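PDB 6F74: alcohol oxidase from Myceliophthora thermophila, which binds FAD as a VAO-type flavoprotein of the oxygen-dependent oxidoreductase family and probably oxidises its substrate at the expense of molecular oxygen. Local coordinates for residues Thr432-Ser437 against Gln504-Val509; Tyr517-Val522 against Glu543-Asp548. All coordinates share one frame; numbering follows the deposited sequence.

In the fold
Contacts 1 and 2 lie side by side, their centres 8 Å apart, on the same side of the chain's centre. They follow in series along the chain: contact 1 joins 432-437, leading into edge strand 435-440 of the seven-stranded antiparallel sheet, to the loop between strand 498-503 and helix 512-533. Contact 2 then joins that helix to the loop 543-548 ahead of helix 551-556. The two touch directly, Ser437 OG lying 2.6 Å from Glu543 O in a probable hydrogen bond, and Val522 of the helix packs on the backbone of Ile435. Sheet edge, helix and loop thus pack together, and the loop carries Glu543 into the FAD pocket.

Contact 1 (Thr432-Ser437 against Gln504-Val509); sequences TSIITS and QGIPKV
Gln504 N donates to Ile434 O at 3.1 Å, the direct backbone hydrogen bond between 432-437 and 504-509. The donor lies nearly along the C=O axis, with a C=O...N angle of 169°, where Ile434 and Gln504 also bring their CA atoms closest, 5.9 Å apart.

Two waters carry the backbone pairing onward as the segments spread. Water 2 accepts from Ile434 N and donates to Gln504 O, the latter step 2.7 Å long. Water 1 accepts from Ile506 N and donates a hydrogen bond to Thr432 O at 2.7 Å. Each water therefore couples an amide of one segment to a carbonyl of the other.

Apolar contact centres on Ile506. Its CD1 touches both partners, at a corner, 4.0 Å from Ile434 CD1 and 4.1 Å from Thr432 CB, while its other branch, CG2, comes closer to Ile434 CD1, at 3.8 Å. The Ile434 and Ile506 side chains cross at about a right angle, and the end methyl of Ile434 meets both branches of Ile506. Ile506 CG1 stands between its own backbone N and carbonyl carbon (chi1 45°), which directs CD1 toward Thr432. Ile434 CB also rests 3.5 Å from Gln504 O, beside the backbone bond.

The polar ends turn to other partners: Thr432 OG1 bonds to Pro101 O, and Gln504 OE1 to Lys526 NZ. Helix 512-533 covers Ile434 through Gln519 and Val522.

The pattern is that of an antiparallel sheet edge fraying into loops: the backbone pairing of Thr436 with Ser502 on strand 498-503 passes through Ile434-Gln504 and then into water bridges, while Ile434 and Ile506 pack together beside helix 512-533 of this VAO-type fold.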
loop_
_atom_site.group_PDB
_atom_site.type_symbol
_atom_site.label_atom_id
_atom_site.label_comp_id
_atom_site.label_asym_id
_atom_site.label_seq_id
_atom_site.Cartn_x
_atom_site.Cartn_y
_atom_site.Cartn_z
ATOM N N THR A 432 -11.274 3.866 -7.147
ATOM C CA THR A 432 -11.003 4.526 -5.875
ATOM C C THR A 432 -11.074 3.515 -4.725
ATOM O O THR A 432 -11.960 2.658 -4.666
ATOM C CB THR A 432 -11.988 5.701 -5.617
ATOM O OG1 THR A 432 -11.857 6.663 -6.658
ATOM C CG2 THR A 432 -11.693 6.416 -4.294
ATOM N N SER A 433 -10.126 3.633 -3.803
ATOM C CA SER A 433 -10.080 2.775 -2.617
ATOM C C SER A 433 -10.744 3.497 -1.462
ATOM O O SER A 433 -10.401 4.652 -1.179
ATOM C CB SER A 433 -8.635 2.449 -2.249
ATOM O OG SER A 433 -8.658 1.437 -1.271
ATOM N N ILE A 434 -11.726 2.835 -0.865
ATOM C CA ILE A 434 -12.380 3.301 0.369
ATOM C C ILE A 434 -12.442 2.096 1.292
ATOM O O ILE A 434 -13.370 1.296 1.249
ATOM C CB ILE A 434 -13.796 3.893 0.142
ATOM C CG1 ILE A 434 -13.765 4.859 -1.055
ATOM C CG2 ILE A 434 -14.269 4.577 1.432
ATOM C CD1 ILE A 434 -15.066 5.581 -1.310
ATOM N N ILE A 435 -11.382 1.956 2.088
ATOM C CA ILE A 435 -11.218 0.835 2.989
ATOM C C ILE A 435 -10.851 1.317 4.379
ATOM O O ILE A 435 -10.451 2.487 4.583
ATOM C CB ILE A 435 -10.147 -0.166 2.471
ATOM C CG1 ILE A 435 -8.769 0.505 2.364
ATOM C CG2 ILE A 435 -10.575 -0.743 1.121
ATOM C CD1 ILE A 435 -7.595 -0.420 2.042
ATOM N N THR A 436 -10.990 0.397 5.327
ATOM C CA THR A 436 -10.487 0.593 6.702
ATOM C C THR A 436 -9.691 -0.647 7.086
ATOM O O THR A 436 -9.975 -1.754 6.609
ATOM C CB THR A 436 -11.641 0.840 7.696
ATOM O OG1 THR A 436 -11.133 1.014 9.010
ATOM C CG2 THR A 436 -12.689 -0.334 7.651
ATOM N N SER A 437 -8.649 -0.481 7.893
ATOM C CA SER A 437 -7.856 -1.638 8.319
ATOM C C SER A 437 -7.680 -1.598 9.827
ATOM O O SER A 437 -7.661 -0.515 10.459
ATOM C CB SER A 437 -6.509 -1.732 7.595
ATOM O OG SER A 437 -5.735 -0.540 7.643
ATOM N N GLN A 504 -15.683 -0.694 0.571
ATOM C CA GLN A 504 -16.720 -0.658 -0.467
ATOM C C GLN A 504 -16.252 0.243 -1.585
ATOM O O GLN A 504 -15.444 1.140 -1.377
ATOM C CB GLN A 504 -18.046 -0.067 0.050
ATOM C CG GLN A 504 -18.427 -0.528 1.423
ATOM C CD GLN A 504 -19.792 -0.006 1.883
ATOM O OE1 GLN A 504 -20.101 -0.069 3.065
ATOM N NE2 GLN A 504 -20.594 0.532 0.958
ATOM N N GLY A 505 -16.821 0.037 -2.767
ATOM C CA GLY A 505 -16.582 0.880 -3.935
ATOM C C GLY A 505 -17.615 1.981 -4.110
ATOM O O GLY A 505 -18.680 1.957 -3.474
ATOM N N ILE A 506 -17.289 2.924 -4.989
ATOM C CA ILE A 506 -18.189 3.958 -5.442
ATOM C C ILE A 506 -18.226 3.875 -6.966
ATOM O O ILE A 506 -17.244 3.422 -7.582
ATOM C CB ILE A 506 -17.762 5.394 -5.036
ATOM C CG1 ILE A 506 -16.257 5.644 -5.285
ATOM C CG2 ILE A 506 -18.076 5.619 -3.578
ATOM C CD1 ILE A 506 -15.757 7.049 -4.982
ATOM N N PRO A 507 -19.333 4.317 -7.578
ATOM C CA PRO A 507 -19.360 4.423 -9.038
ATOM C C PRO A 507 -18.165 5.192 -9.581
ATOM O O PRO A 507 -17.588 6.048 -8.892
ATOM C CB PRO A 507 -20.678 5.205 -9.325
ATOM C CG PRO A 507 -21.526 4.990 -8.110
ATOM C CD PRO A 507 -20.543 4.910 -6.967
ATOM N N LYS A 508 -17.787 4.869 -10.806
ATOM C CA LYS A 508 -16.652 5.515 -11.473
ATOM C C LYS A 508 -16.869 7.035 -11.544
ATOM O O LYS A 508 -15.957 7.812 -11.257
ATOM C CB LYS A 508 -16.518 4.908 -12.878
ATOM C CG LYS A 508 -15.394 5.446 -13.735
ATOM C CD LYS A 508 -15.403 4.730 -15.079
ATOM C CE LYS A 508 -16.512 5.230 -16.002
ATOM N NZ LYS A 508 -16.468 4.483 -17.284
ATOM N N VAL A 509 -18.083 7.447 -11.925
ATOM C CA VAL A 509 -18.504 8.846 -11.839
ATOM C C VAL A 509 -19.394 8.980 -10.602
ATOM O O VAL A 509 -20.577 8.673 -10.637
ATOM C CB VAL A 509 -19.230 9.346 -13.105
ATOM C CG1 VAL A 509 -19.511 10.855 -12.996
ATOM C CG2 VAL A 509 -18.386 9.088 -14.344
HETATM O O HOH W 1 -14.386 2.675 -5.939
HETATM O O HOH W 2 -12.914 0.349 -2.021
#

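Contact 2 (Tyr517-Val522 against Glu543-Asp548); sequences YVQHQV and EGDGSD. With FAD (flavin-adenine dinucleotide), chain I.
Asp545 OD1 is gripped by a water and a backbone amide, and the water ties it to Gln519. Water 3 donates to Asp545 OD1 at 2.6 Å and accepts from Gln519 NE2 at 2.8 Å, bridging segment 517-522 of helix 512-533 to the loop 543-548. The second grip comes from within the loop, where Ser547 N donates to Asp545 OD1 over 3.1 Å from above the carboxylate plane.

The amide of Gln519 and the carboxylate of Asp545 are turned nearly parallel, 16° apart, yet NE2 and OD1 stand 3.4 Å apart at a poor angle, so the link runs through the water and through Thr523 OG1. This hydroxyl, one turn further along the helix, bonds to both Gln519 NE2 and Asp545 OD2, which, with the water, would restrain the rotation of both groups.

Ser547 lies over one face of the Gln519 amide, its CB 3.6 Å from Gln519 CD. The Gln519 chain leaves the helix with CG anti to the backbone N (chi1 -173°) and bends at chi2 (62°), which folds the amide over the serine.

At the other end of the loop Glu543 reaches the flavin: its OE2 lies 3.6 Å from FAD C10, while Glu543 OE1 is hydrogen-bonded to His246 NE2 of a FAD-binding residue. Asp545 to Asp548 form a type I beta turn, closed by a weak Asp548 N to Asp545 O bond. An Asx turn over this type I turn presents Asp545 and Ser547 to helix 512-533, in a loop of the berberine-like region whose Glu543 lines the FAD pocket.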
loop_
_atom_site.group_PDB
_atom_site.type_symbol
_atom_site.label_atom_id
_atom_site.label_comp_id
_atom_site.label_asym_id
_atom_site.label_seq_id
_atom_site.Cartn_x
_atom_site.Cartn_y
_atom_site.Cartn_z
ATOM N N TYR A 517 -21.625 9.141 1.685
ATOM C CA TYR A 517 -22.389 7.991 2.208
ATOM C C TYR A 517 -21.483 6.763 2.332
ATOM O O TYR A 517 -21.450 6.110 3.361
ATOM C CB TYR A 517 -23.641 7.666 1.339
ATOM C CG TYR A 517 -24.246 6.336 1.733
ATOM C CD1 TYR A 517 -25.041 6.221 2.863
ATOM C CD2 TYR A 517 -23.961 5.180 1.020
ATOM C CE1 TYR A 517 -25.582 4.990 3.259
ATOM C CE2 TYR A 517 -24.466 3.936 1.401
ATOM C CZ TYR A 517 -25.282 3.841 2.518
ATOM O OH TYR A 517 -25.749 2.574 2.908
ATOM N N VAL A 518 -20.744 6.444 1.285
ATOM C CA VAL A 518 -19.861 5.273 1.322
ATOM C C VAL A 518 -18.726 5.462 2.326
ATOM O O VAL A 518 -18.415 4.539 3.069
ATOM C CB VAL A 518 -19.314 4.918 -0.069
ATOM C CG1 VAL A 518 -18.294 3.782 0.018
ATOM C CG2 VAL A 518 -20.454 4.502 -0.983
ATOM N N GLN A 519 -18.108 6.636 2.341
ATOM C CA GLN A 519 -17.011 6.908 3.278
ATOM C C GLN A 519 -17.464 6.767 4.731
ATOM O O GLN A 519 -16.727 6.230 5.565
ATOM C CB GLN A 519 -16.420 8.318 3.074
ATOM C CG GLN A 519 -15.177 8.579 3.909
ATOM C CD GLN A 519 -14.055 7.620 3.540
ATOM O OE1 GLN A 519 -13.468 7.758 2.475
ATOM N NE2 GLN A 519 -13.781 6.627 4.394
ATOM N N HIS A 520 -18.677 7.240 5.015
ATOM C CA HIS A 520 -19.295 7.088 6.326
ATOM C C HIS A 520 -19.545 5.639 6.724
ATOM O O HIS A 520 -19.345 5.287 7.879
ATOM C CB HIS A 520 -20.636 7.830 6.381
ATOM C CG HIS A 520 -21.318 7.740 7.717
ATOM N ND1 HIS A 520 -21.048 8.616 8.749
ATOM C CD2 HIS A 520 -22.203 6.841 8.207
ATOM C CE1 HIS A 520 -21.769 8.281 9.803
ATOM N NE2 HIS A 520 -22.463 7.201 9.505
ATOM N N GLN A 521 -20.019 4.813 5.795
ATOM C CA GLN A 521 -20.159 3.389 6.075
ATOM C C GLN A 521 -18.802 2.763 6.397
ATOM O O GLN A 521 -18.691 2.030 7.360
ATOM C CB GLN A 521 -20.806 2.644 4.904
ATOM C CG GLN A 521 -22.290 3.002 4.639
ATOM C CD GLN A 521 -23.194 2.777 5.822
ATOM O OE1 GLN A 521 -23.299 1.669 6.314
ATOM N NE2 GLN A 521 -23.838 3.837 6.302
ATOM N N VAL A 522 -17.772 3.065 5.600
ATOM C CA VAL A 522 -16.456 2.496 5.806
ATOM C C VAL A 522 -15.837 2.957 7.116
ATOM O O VAL A 522 -15.361 2.121 7.899
ATOM C CB VAL A 522 -15.520 2.783 4.631
ATOM C CG1 VAL A 522 -14.102 2.263 4.894
ATOM C CG2 VAL A 522 -16.065 2.089 3.371
ATOM N N GLU A 543 -2.797 0.694 3.459
ATOM C CA GLU A 543 -4.093 0.156 3.051
ATOM C C GLU A 543 -5.001 0.386 4.247
ATOM O O GLU A 543 -5.235 -0.508 5.074
ATOM C CB GLU A 543 -4.010 -1.322 2.647
ATOM C CG GLU A 543 -3.262 -1.567 1.327
ATOM C CD GLU A 543 -2.932 -3.043 1.054
ATOM O OE1 GLU A 543 -2.719 -3.779 2.037
ATOM O OE2 GLU A 543 -2.843 -3.508 -0.139
ATOM N N GLY A 544 -5.496 1.609 4.324
ATOM C CA GLY A 544 -6.183 2.070 5.503
ATOM C C GLY A 544 -7.051 3.283 5.262
ATOM O O GLY A 544 -7.211 3.743 4.136
ATOM N N ASP A 545 -7.636 3.768 6.352
ATOM C CA ASP A 545 -8.720 4.759 6.290
ATOM C C ASP A 545 -8.158 6.145 6.453
ATOM O O ASP A 545 -7.943 6.596 7.562
ATOM C CB ASP A 545 -9.717 4.482 7.415
ATOM C CG ASP A 545 -10.964 5.366 7.344
ATOM O OD1 ASP A 545 -11.083 6.202 6.445
ATOM O OD2 ASP A 545 -11.864 5.194 8.197
ATOM N N GLY A 546 -7.990 6.840 5.344
ATOM C CA GLY A 546 -7.412 8.187 5.352
ATOM C C GLY A 546 -8.407 9.232 5.799
ATOM O O GLY A 546 -7.994 10.363 6.012
ATOM N N SER A 547 -9.704 8.886 5.921
ATOM C CA SER A 547 -10.719 9.809 6.470
ATOM C C SER A 547 -11.045 9.619 7.926
ATOM O O SER A 547 -11.932 10.329 8.426
ATOM C CB SER A 547 -12.029 9.659 5.721
ATOM O OG SER A 547 -11.796 10.039 4.379
ATOM N N ASP A 548 -10.341 8.713 8.612
ATOM C CA ASP A 548 -10.601 8.452 10.010
ATOM C C ASP A 548 -10.156 9.673 10.794
ATOM O O ASP A 548 -8.972 10.028 10.748
ATOM C CB ASP A 548 -9.844 7.190 10.429
ATOM C CG ASP A 548 -9.967 6.867 11.919
ATOM O OD1 ASP A 548 -10.878 7.372 12.612
ATOM O OD2 ASP A 548 -9.142 6.054 12.402
HETATM P PA FAD I . 3.593 6.018 -4.751
HETATM O O1A FAD I . 2.151 6.435 -5.024
HETATM O O2A FAD I . 4.582 6.286 -5.842
HETATM O O5B FAD I . 4.039 6.736 -3.417
HETATM C C5B FAD I . 3.395 6.415 -2.215
HETATM C C4B FAD I . 3.788 7.433 -1.159
HETATM O O4B FAD I . 5.182 7.287 -0.948
HETATM C C3B FAD I . 3.585 8.882 -1.520
HETATM O O3B FAD I . 3.379 9.601 -0.298
HETATM C C2B FAD I . 4.916 9.323 -2.077
HETATM O O2B FAD I . 5.251 10.696 -1.844
HETATM C C1B FAD I . 5.877 8.479 -1.283
HETATM N N9A FAD I . 7.118 8.096 -1.964
HETATM C C8A FAD I . 7.240 7.242 -2.990
HETATM N N7A FAD I . 8.532 7.092 -3.340
HETATM C C5A FAD I . 9.242 7.855 -2.514
HETATM C C6A FAD I . 10.671 8.124 -2.357
HETATM N N6A FAD I . 11.519 7.496 -3.203
HETATM N N1A FAD I . 11.042 8.995 -1.382
HETATM C C2A FAD I . 10.126 9.588 -0.573
HETATM N N3A FAD I . 8.789 9.363 -0.652
HETATM C C4A FAD I . 8.315 8.510 -1.597
HETATM N N1 FAD I . 1.022 -3.075 -0.132
HETATM C C2 FAD I . 1.359 -4.162 0.599
HETATM O O2 FAD I . 1.774 -3.994 1.774
HETATM N N3 FAD I . 1.290 -5.412 0.099
HETATM C C4 FAD I . 0.849 -5.668 -1.145
HETATM O O4 FAD I . 0.767 -6.829 -1.598
HETATM C C4X FAD I . 0.442 -4.537 -2.005
HETATM N N5 FAD I . -0.017 -4.734 -3.257
HETATM C C5X FAD I . -0.374 -3.675 -4.026
HETATM C C6 FAD I . -0.828 -3.894 -5.326
HETATM C C7 FAD I . -1.186 -2.848 -6.157
HETATM C C7M FAD I . -1.678 -3.265 -7.521
HETATM C C8 FAD I . -1.072 -1.446 -5.662
HETATM C C8M FAD I . -1.400 -0.235 -6.525
HETATM C C9 FAD I . -0.643 -1.223 -4.358
HETATM C C9A FAD I . -0.275 -2.278 -3.505
HETATM N N10 FAD I . 0.200 -2.085 -2.178
HETATM C C10 FAD I . 0.557 -3.199 -1.406
HETATM C "C1'" FAD I . 0.254 -0.754 -1.530
HETATM C "C2'" FAD I . 1.544 -0.004 -1.478
HETATM O "O2'" FAD I . 2.286 -0.516 -0.374
HETATM C "C3'" FAD I . 1.256 1.479 -1.217
HETATM O "O3'" FAD I . 0.285 2.001 -2.142
HETATM C "C4'" FAD I . 2.525 2.319 -1.271
HETATM O "O4'" FAD I . 2.203 3.689 -1.009
HETATM C "C5'" FAD I . 3.223 2.183 -2.615
HETATM O "O5'" FAD I . 4.406 2.963 -2.640
HETATM P P FAD I . 4.808 3.470 -4.084
HETATM O O1P FAD I . 4.771 2.324 -5.056
HETATM O O2P FAD I . 6.062 4.262 -3.913
HETATM O O3P FAD I . 3.548 4.436 -4.395
HETATM O O HOH W 3 -11.374 5.316 4.061
#